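Local atomic coordinates of homoserine O-acetyltransferase (PDB entry 3I1I), a protein that probably catalyses the transfer of an acetyl group to the hydroxyl of homoserine, using an alpha/beta hydrolase fold. Residues A[35-38]-A[43-46]; A[138-143]-A[169-174]. All coordinates share one frame; numbering follows the deposited sequence.

Contact 1: residues A[35-38]-A[43-46]; sequences GTLN and NVIL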
loop_
_atom_site.group_PDB
_atom_site.type_symbol
_atom_site.label_atom_id
_atom_site.label_comp_id
_atom_site.label_asym_id
_atom_site.label_seq_id
_atom_site.Cartn_x
_atom_site.Cartn_y
_atom_site.Cartn_z
ATOM N N GLY A 35 -20.028 16.194 32.266
ATOM C CA GLY A 35 -21.271 16.051 33.035
ATOM C C GLY A 35 -21.053 15.542 34.457
ATOM O O GLY A 35 -19.931 15.510 34.957
ATOM N N THR A 36 -22.146 15.115 35.081
ATOM C CA THR A 36 -22.179 14.798 36.490
ATOM C C THR A 36 -22.767 13.419 36.739
ATOM O O THR A 36 -23.864 13.091 36.268
ATOM C CB THR A 36 -23.048 15.850 37.239
ATOM O OG1 THR A 36 -22.587 17.150 36.894
ATOM C CG2 THR A 36 -22.985 15.707 38.764
ATOM N N LEU A 37 -22.056 12.624 37.521
ATOM C CA LEU A 37 -22.531 11.311 37.898
ATOM C C LEU A 37 -23.724 11.464 38.849
ATOM O O LEU A 37 -23.661 12.216 39.783
ATOM C CB LEU A 37 -21.383 10.591 38.574
ATOM C CG LEU A 37 -21.466 9.090 38.854
ATOM C CD1 LEU A 37 -21.657 8.293 37.539
ATOM C CD2 LEU A 37 -20.204 8.691 39.637
ATOM N N ASN A 38 -24.833 10.787 38.596
ATOM C CA ASN A 38 -26.004 10.907 39.476
ATOM C C ASN A 38 -25.855 9.987 40.722
ATOM O O ASN A 38 -24.917 9.182 40.794
ATOM C CB ASN A 38 -27.298 10.687 38.677
ATOM C CG ASN A 38 -27.523 9.254 38.303
ATOM O OD1 ASN A 38 -26.790 8.357 38.723
ATOM N ND2 ASN A 38 -28.555 9.016 37.505
ATOM N N ASN A 43 -26.405 6.975 35.115
ATOM C CA ASN A 43 -26.396 7.833 33.921
ATOM C C ASN A 43 -25.037 7.885 33.189
ATOM O O ASN A 43 -24.668 8.900 32.603
ATOM C CB ASN A 43 -26.863 9.238 34.311
ATOM C CG ASN A 43 -25.899 9.934 35.243
ATOM O OD1 ASN A 43 -25.138 9.272 35.967
ATOM N ND2 ASN A 43 -25.877 11.268 35.193
ATOM N N VAL A 44 -24.303 6.783 33.220
ATOM C CA VAL A 44 -22.966 6.744 32.620
ATOM C C VAL A 44 -22.963 6.232 31.171
ATOM O O VAL A 44 -23.514 5.165 30.872
ATOM C CB VAL A 44 -21.993 5.859 33.442
ATOM C CG1 VAL A 44 -20.562 5.922 32.851
ATOM C CG2 VAL A 44 -22.019 6.277 34.933
ATOM N N ILE A 45 -22.324 7.002 30.292
ATOM C CA ILE A 45 -22.100 6.619 28.900
ATOM C C ILE A 45 -20.606 6.575 28.654
ATOM O O ILE A 45 -19.915 7.560 28.885
ATOM C CB ILE A 45 -22.740 7.631 27.934
ATOM C CG1 ILE A 45 -24.258 7.698 28.181
ATOM C CG2 ILE A 45 -22.435 7.243 26.515
ATOM C CD1 ILE A 45 -25.093 8.630 27.225
ATOM N N LEU A 46 -20.100 5.438 28.215
ATOM C CA LEU A 46 -18.692 5.305 27.879
ATOM C C LEU A 46 -18.549 5.451 26.375
ATOM O O LEU A 46 -19.262 4.786 25.648
ATOM C CB LEU A 46 -18.166 3.935 28.338
ATOM C CG LEU A 46 -16.713 3.603 27.975
ATOM C CD1 LEU A 46 -15.717 4.627 28.558
ATOM C CD2 LEU A 46 -16.381 2.168 28.372
#
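The amide nitrogen N43 ND2 has two backbone acceptors: it gives one hydrogen bond to T36 O, at 2.9 Å, and another to Q85 O, just ahead of strand 87-91. The bond to T36 is nearly straight and lies in the plane of the T36 carbonyl. The other half of the same amide works in the reverse sense, since N38 N donates to N43 OD1 at 3.0 Å. That donor comes in from the flank, with a C=O...N angle of 107°, and is tilted from the carbonyl plane. One side chain thus reads a carbonyl and an N-H two residues apart in the same loop. Its first torsion makes this possible: at chi1 66° CG sits between the backbone N and the carbonyl carbon, and the amide points at segment 35-38. The N38 amide slides over it with planes 11° apart, a stack in which N38 CG lies 3.5 Å from N43 CG. N38 ND2 is bonded to S42 OG within the same turn. Beside these polar groups, L37 CD1 meets V44 CG2 at 3.3 Å, a short approach to be read with caution at this resolution; L37 also meets F87 of its own chain and S297 of the second subunit. Bonded through both its nitrogen and its oxygen, the buried amide probably helps to hold the irregular loop in shape where the chain enters strand 44-48.

Contact 2: residues A[138-143]-A[169-174]; sequences ELIKDM and PHMVER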
loop_
_atom_site.group_PDB
_atom_site.type_symbol
_atom_site.label_atom_id
_atom_site.label_comp_id
_atom_site.label_asym_id
_atom_site.label_seq_id
_atom_site.Cartn_x
_atom_site.Cartn_y
_atom_site.Cartn_z
ATOM N N GLU A 138 -12.039 -2.073 34.424
ATOM C CA GLU A 138 -11.399 -1.912 35.726
ATOM C C GLU A 138 -11.585 -0.512 36.214
ATOM O O GLU A 138 -11.845 -0.296 37.402
ATOM C CB GLU A 138 -9.904 -2.140 35.690
ATOM C CG GLU A 138 -9.507 -3.472 35.173
ATOM C CD GLU A 138 -9.492 -4.499 36.236
ATOM O OE1 GLU A 138 -8.355 -4.957 36.542
ATOM O OE2 GLU A 138 -10.599 -4.847 36.742
ATOM N N LEU A 139 -11.393 0.442 35.306
ATOM C CA LEU A 139 -11.586 1.849 35.663
ATOM C C LEU A 139 -13.034 2.108 36.064
ATOM O O LEU A 139 -13.278 2.696 37.080
ATOM C CB LEU A 139 -11.160 2.793 34.524
ATOM C CG LEU A 139 -11.623 4.264 34.619
ATOM C CD1 LEU A 139 -11.250 4.805 35.988
ATOM C CD2 LEU A 139 -11.030 5.146 33.510
ATOM N N ILE A 140 -13.990 1.659 35.261
ATOM C CA ILE A 140 -15.417 1.870 35.571
ATOM C C ILE A 140 -15.766 1.278 36.964
ATOM O O ILE A 140 -16.391 1.939 37.793
ATOM C CB ILE A 140 -16.314 1.240 34.470
ATOM C CG1 ILE A 140 -16.089 1.969 33.112
ATOM C CG2 ILE A 140 -17.777 1.314 34.836
ATOM C CD1 ILE A 140 -16.514 3.435 33.129
ATOM N N LYS A 141 -15.326 0.047 37.214
ATOM C CA LYS A 141 -15.593 -0.607 38.481
ATOM C C LYS A 141 -14.946 0.165 39.623
ATOM O O LYS A 141 -15.606 0.478 40.613
ATOM C CB LYS A 141 -15.180 -2.084 38.484
ATOM C CG LYS A 141 -16.107 -2.971 37.596
ATOM C CD LYS A 141 -15.865 -4.535 37.751
ATOM C CE LYS A 141 -14.601 -5.086 36.977
ATOM N NZ LYS A 141 -14.616 -6.603 36.593
ATOM N N ASP A 142 -13.698 0.558 39.436
ATOM C CA ASP A 142 -12.984 1.276 40.462
ATOM C C ASP A 142 -13.574 2.633 40.744
ATOM O O ASP A 142 -13.359 3.163 41.837
ATOM C CB ASP A 142 -11.502 1.412 40.140
ATOM C CG ASP A 142 -10.749 0.109 40.303
ATOM O OD1 ASP A 142 -11.326 -0.876 40.796
ATOM O OD2 ASP A 142 -9.569 0.056 39.927
HETATM N N MSE A 143 -14.312 3.194 39.795
HETATM C CA MSE A 143 -15.026 4.447 40.017
HETATM C C MSE A 143 -16.364 4.194 40.711
HETATM O O MSE A 143 -17.081 5.126 41.011
HETATM C CB MSE A 143 -15.261 5.175 38.694
HETATM C CG MSE A 143 -14.026 5.808 38.126
HETATM SE SE MSE A 143 -14.406 6.621 36.370
HETATM C CE MSE A 143 -15.532 8.105 36.953
ATOM N N PRO A 169 -21.974 -8.513 29.563
ATOM C CA PRO A 169 -23.377 -8.363 29.308
ATOM C C PRO A 169 -24.221 -7.955 30.526
ATOM O O PRO A 169 -25.295 -7.428 30.321
ATOM C CB PRO A 169 -23.788 -9.764 28.853
ATOM C CG PRO A 169 -22.847 -10.634 29.544
ATOM C CD PRO A 169 -21.556 -9.932 29.513
ATOM N N HIS A 170 -23.798 -8.180 31.762
ATOM C CA HIS A 170 -24.636 -7.702 32.858
ATOM C C HIS A 170 -24.446 -6.199 33.094
ATOM O O HIS A 170 -25.140 -5.631 33.920
ATOM C CB HIS A 170 -24.379 -8.471 34.167
ATOM C CG HIS A 170 -24.361 -9.959 34.004
ATOM N ND1 HIS A 170 -25.212 -10.628 33.141
ATOM C CD2 HIS A 170 -23.581 -10.910 34.582
ATOM C CE1 HIS A 170 -24.936 -11.920 33.172
ATOM N NE2 HIS A 170 -23.965 -12.121 34.054
HETATM N N MSE A 171 -23.516 -5.564 32.381
HETATM C CA MSE A 171 -23.154 -4.191 32.648
HETATM C C MSE A 171 -23.584 -3.223 31.586
HETATM O O MSE A 171 -23.518 -2.043 31.834
HETATM C CB MSE A 171 -21.639 -4.051 32.787
HETATM C CG MSE A 171 -21.053 -4.664 34.051
HETATM SE SE MSE A 171 -19.148 -4.402 34.169
HETATM C CE MSE A 171 -19.171 -2.492 34.649
ATOM N N VAL A 172 -24.017 -3.677 30.416
ATOM C CA VAL A 172 -24.273 -2.775 29.302
ATOM C C VAL A 172 -25.757 -2.723 28.937
ATOM O O VAL A 172 -26.335 -3.686 28.463
ATOM C CB VAL A 172 -23.448 -3.201 28.066
ATOM C CG1 VAL A 172 -23.720 -2.274 26.871
ATOM C CG2 VAL A 172 -21.941 -3.265 28.391
ATOM N N GLU A 173 -26.380 -1.577 29.113
ATOM C CA GLU A 173 -27.791 -1.444 28.780
ATOM C C GLU A 173 -28.029 -1.268 27.293
ATOM O O GLU A 173 -29.035 -1.769 26.746
ATOM C CB GLU A 173 -28.406 -0.278 29.533
ATOM C CG GLU A 173 -28.358 -0.514 31.029
ATOM C CD GLU A 173 -29.037 0.564 31.840
ATOM O OE1 GLU A 173 -29.759 1.427 31.290
ATOM O OE2 GLU A 173 -28.850 0.531 33.062
ATOM N N ARG A 174 -27.103 -0.547 26.665
ATOM C CA ARG A 174 -27.240 -0.113 25.296
ATOM C C ARG A 174 -25.894 -0.062 24.656
ATOM O O ARG A 174 -24.943 0.416 25.251
ATOM C CB ARG A 174 -27.828 1.272 25.249
ATOM C CG ARG A 174 -29.203 1.377 25.829
ATOM C CD ARG A 174 -29.710 2.828 25.841
ATOM N NE ARG A 174 -30.918 2.941 26.632
ATOM C CZ ARG A 174 -30.963 2.859 27.964
ATOM N NH1 ARG A 174 -29.860 2.693 28.700
ATOM N NH2 ARG A 174 -32.137 2.941 28.580
#
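M171, a selenomethionine, reaches from the loop 169-174 to the side of helix 129-142, where I140 and K141 receive it. The setting is the alpha/beta hydrolase fold: the loop follows helix 156-167 and leads into strand 174-178, closing the beta-alpha-beta crossover that starts at strand 150-154, while helix 129-142 is the helix packed beside that unit. M171 contributes more than half of the surface buried here, and a single atom, its terminal methyl CE, makes both approaches within 4.5 Å. The chain leaves the backbone extended and then bends at its last torsion, chi3 75°, the rotation about CG-SE that turns CE out of line with the chain. There it lies 4.1 Å from I140 CG2, a loose van der Waals distance. K141 adds the foot of its side chain, with CG 4.3 Å from the same methyl, so the aliphatic part of this exposed lysine borders the methyl. In I140, CB points at the loop and CG2 meets M171, while the longer branch leads away; the side chain as a whole also packs on I89 of strand 87-91 and on I145. The backbones of M171 and E173 are hydrogen-bonded to L148, in the loop just before strand 150-154. One step further, where the strand begins, R174 NH1 forms a salt bridge with E173 OE1 at 2.9 Å, met on the anti side of the carboxylate, and is also bonded to H149 O.

How the contacts relate
Taken together, the two contacts illustrate how a fold matches chemistry to place. Both are partly buried and lie on the same side of the chain's centre, their own centres about 12 Å apart and their nearest atoms about 5 Å apart, without touching. Contact 1 shapes the local approach to strand 44-48 and is mainly polar; contact 2 joins a helix to a loop distant in sequence and relies on sparse apolar packing. They share neighbours: V44 and I140 both meet I89 and I145, while L148 touches V44 and pairs with the backbone of M171. Each also borders the second subunit, and M143 of segment 138-143 reaches the same S297 that contact 1 meets.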